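Local coordinates for 3-alpha-hydroxysteroid dehydrogenase (Pseudomonas sp., PDB 2DKN), which probably catalyses the NAD-dependent, reversible oxidation of the 3-alpha-hydroxyl group of steroids to a ketone, as a Rossmann-fold short-chain dehydrogenase, at residues S43-R48 / G134-A139. Sequence-based numbering, arbitrary orientation.
Sequences STPGGR and GDEARA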
ATOM      1  N   SER A  43      -5.560 -15.773 -21.402  1.00  8.45           N
ATOM      2  CA  SER A  43      -6.933 -15.322 -21.647  1.00  9.24           C
ATOM      3  C   SER A  43      -7.919 -16.462 -21.929  1.00 10.14           C
ATOM      4  O   SER A  43      -9.095 -16.201 -22.162  1.00 10.90           O
ATOM      5  CB  SER A  43      -6.986 -14.286 -22.775  1.00  9.41           C
ATOM      6  OG  SER A  43      -6.852 -14.890 -24.069  1.00  9.64           O
ATOM      7  N   THR A  44      -7.448 -17.711 -21.936  1.00  9.43           N
ATOM      8  CA  THR A  44      -8.375 -18.854 -22.070  1.00 11.68           C
ATOM      9  C   THR A  44      -8.123 -19.918 -21.017  1.00 12.31           C
ATOM     10  O   THR A  44      -6.998 -20.038 -20.527  1.00 10.12           O
ATOM     11  CB  THR A  44      -8.261 -19.532 -23.444  1.00 12.78           C
ATOM     12  OG1 THR A  44      -6.952 -20.083 -23.577  1.00 12.96           O
ATOM     13  CG2 THR A  44      -8.519 -18.524 -24.557  1.00 14.54           C
ATOM     14  N   PRO A  45      -9.168 -20.704 -20.669  1.00 13.42           N
ATOM     15  CA  PRO A  45      -8.978 -21.761 -19.672  1.00 13.24           C
ATOM     16  C   PRO A  45      -7.852 -22.705 -20.080  1.00 14.07           C
ATOM     17  O   PRO A  45      -7.049 -23.126 -19.231  1.00 12.29           O
ATOM     18  CB  PRO A  45     -10.325 -22.493 -19.677  1.00 14.26           C
ATOM     19  CG  PRO A  45     -11.318 -21.429 -20.078  1.00 14.04           C
ATOM     20  CD  PRO A  45     -10.566 -20.643 -21.145  1.00 13.67           C
ATOM     21  N   GLY A  46      -7.781 -23.009 -21.375  1.00 13.21           N
ATOM     22  CA  GLY A  46      -6.723 -23.873 -21.903  1.00 13.48           C
ATOM     23  C   GLY A  46      -5.315 -23.335 -21.703  1.00 12.05           C
ATOM     24  O   GLY A  46      -4.424 -24.070 -21.280  1.00 12.03           O
ATOM     25  N   GLY A  47      -5.103 -22.058 -22.012  1.00 11.30           N
ATOM     26  CA  GLY A  47      -3.810 -21.429 -21.788  1.00 10.66           C
ATOM     27  C   GLY A  47      -3.451 -21.400 -20.313  1.00 10.58           C
ATOM     28  O   GLY A  47      -2.321 -21.628 -19.938  1.00  8.92           O
ATOM     29  N   ARG A  48      -4.428 -21.109 -19.465  1.00 11.38           N
ATOM     30  CA  ARG A  48      -4.143 -21.082 -18.043  1.00 11.21           C
ATOM     31  C   ARG A  48      -3.701 -22.458 -17.537  1.00 12.66           C
ATOM     32  O   ARG A  48      -2.764 -22.564 -16.735  1.00 12.45           O
ATOM     33  CB  ARG A  48      -5.364 -20.567 -17.282  1.00  9.42           C
ATOM     34  CG  ARG A  48      -5.710 -19.138 -17.639  1.00  9.02           C
ATOM     35  CD  ARG A  48      -7.161 -18.871 -17.289  1.00  8.91           C
ATOM     36  NE  ARG A  48      -7.707 -17.719 -18.010  1.00  7.93           N
ATOM     37  CZ  ARG A  48      -8.992 -17.593 -18.308  1.00  8.45           C
ATOM     38  NH1 ARG A  48      -9.842 -18.553 -17.962  1.00  8.94           N
ATOM     39  NH2 ARG A  48      -9.428 -16.541 -18.984  1.00  6.72           N
ATOM     40  N   GLY A 134     -17.178 -16.197 -10.440  1.00 10.77           N
ATOM     41  CA  GLY A 134     -16.343 -17.121 -11.205  1.00 10.53           C
ATOM     42  C   GLY A 134     -16.966 -17.574 -12.513  1.00  9.20           C
ATOM     43  O   GLY A 134     -16.468 -18.506 -13.131  1.00 10.32           O
ATOM     44  N   ASP A 135     -18.033 -16.889 -12.942  1.00  9.54           N
ATOM     45  CA  ASP A 135     -18.759 -17.251 -14.173  1.00  9.70           C
ATOM     46  C   ASP A 135     -18.154 -16.509 -15.345  1.00  9.06           C
ATOM     47  O   ASP A 135     -18.583 -15.390 -15.679  1.00  8.25           O
ATOM     48  CB  ASP A 135     -20.249 -16.902 -14.048  1.00 10.40           C
ATOM     49  CG  ASP A 135     -21.079 -17.462 -15.198  1.00 12.79           C
ATOM     50  OD1 ASP A 135     -20.509 -17.787 -16.250  1.00 11.73           O
ATOM     51  OD2 ASP A 135     -22.307 -17.562 -15.049  1.00 13.68           O
ATOM     52  N   GLU A 136     -17.134 -17.115 -15.950  1.00  9.38           N
ATOM     53  CA  GLU A 136     -16.359 -16.406 -16.957  1.00  8.43           C
ATOM     54  C   GLU A 136     -17.187 -16.078 -18.195  1.00  8.90           C
ATOM     55  O   GLU A 136     -17.093 -14.969 -18.741  1.00  7.51           O
ATOM     56  CB  GLU A 136     -15.101 -17.169 -17.352  1.00  8.32           C
ATOM     57  CG  GLU A 136     -14.293 -16.414 -18.418  1.00  9.40           C
ATOM     58  CD  GLU A 136     -12.926 -17.007 -18.673  1.00 10.91           C
ATOM     59  OE1 GLU A 136     -12.113 -16.344 -19.342  1.00 11.18           O
ATOM     60  OE2 GLU A 136     -12.666 -18.113 -18.174  1.00 13.04           O
ATOM     61  N   ALA A 137     -18.000 -17.025 -18.648  1.00  9.27           N
ATOM     62  CA  ALA A 137     -18.793 -16.756 -19.850  1.00 10.44           C
ATOM     63  C   ALA A 137     -19.731 -15.567 -19.612  1.00 10.08           C
ATOM     64  O   ALA A 137     -19.889 -14.707 -20.472  1.00  9.41           O
ATOM     65  CB  ALA A 137     -19.589 -18.020 -20.275  1.00 12.32           C
ATOM     66  N   ARG A 138     -20.353 -15.522 -18.435  1.00  9.03           N
ATOM     67  CA  ARG A 138     -21.264 -14.434 -18.104  1.00 10.04           C
ATOM     68  C   ARG A 138     -20.536 -13.103 -17.971  1.00  8.91           C
ATOM     69  O   ARG A 138     -21.038 -12.073 -18.413  1.00  8.19           O
ATOM     70  CB  ARG A 138     -22.036 -14.783 -16.813  1.00 12.71           C
ATOM     71  CG  ARG A 138     -23.109 -13.788 -16.381  1.00 15.06           C
ATOM     72  CD  ARG A 138     -24.069 -13.418 -17.507  1.00 18.11           C
ATOM     73  NE  ARG A 138     -25.124 -12.511 -17.039  1.00 21.25           N
ATOM     74  CZ  ARG A 138     -25.986 -11.886 -17.844  1.00 22.36           C
ATOM     75  NH1 ARG A 138     -25.912 -12.056 -19.152  1.00 23.28           N
ATOM     76  NH2 ARG A 138     -26.910 -11.077 -17.341  1.00 24.05           N
ATOM     77  N   ALA A 139     -19.361 -13.121 -17.340  1.00  8.26           N
ATOM     78  CA  ALA A 139     -18.578 -11.900 -17.156  1.00  7.61           C
ATOM     79  C   ALA A 139     -18.168 -11.327 -18.514  1.00  7.31           C
ATOM     80  O   ALA A 139     -18.251 -10.118 -18.739  1.00  9.19           O
ATOM     81  CB  ALA A 139     -17.339 -12.187 -16.288  1.00  6.66           C
TER
HETATM   82  O   HOH W   1     -11.604 -17.030 -21.911  1.00 12.53           O
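Arg48 and Glu136 reach for each other from opposite directions and close an end-on, two-pronged salt bridge between the first turns of helices 45-59 and 136-146. Arg48 NH2 donates to Glu136 OE1 at 2.7 Å and NH1 to OE2 at 2.9 Å, both nearly straight. Each carboxylate oxygen is met on its syn side and lies close to the guanidinium plane, although the two flat groups are turned 29° apart. Glu136 spans the gap with a fully stretched chain, CG anti to the backbone N (chi1 180°). Arg48 is extended from CG to NE and slides its guanidinium under the Thr44-Pro45 peptide, with Thr44 C 3.6 Å above the plane. NE is held by Leu42 O, which together with the carboxylate should fix the rotation of the group. In this Rossmann fold, the loop after the short edge strand 38-39 carries Ser43, which touches the bound NADH and whose OG bonds to Asp41. A water joins this coenzyme-side loop to the same glutamate, donating to both Ser43 O and Glu136 OE1, and Pro45 CG sits 4.1 Å from Glu136 OE2. Both helices begin with a side-chain N-cap: Thr44 OG1 accepts from Gly47 N, and Asp135 OD1 takes Arg138 N at 3.2 Å from above its carboxylate plane.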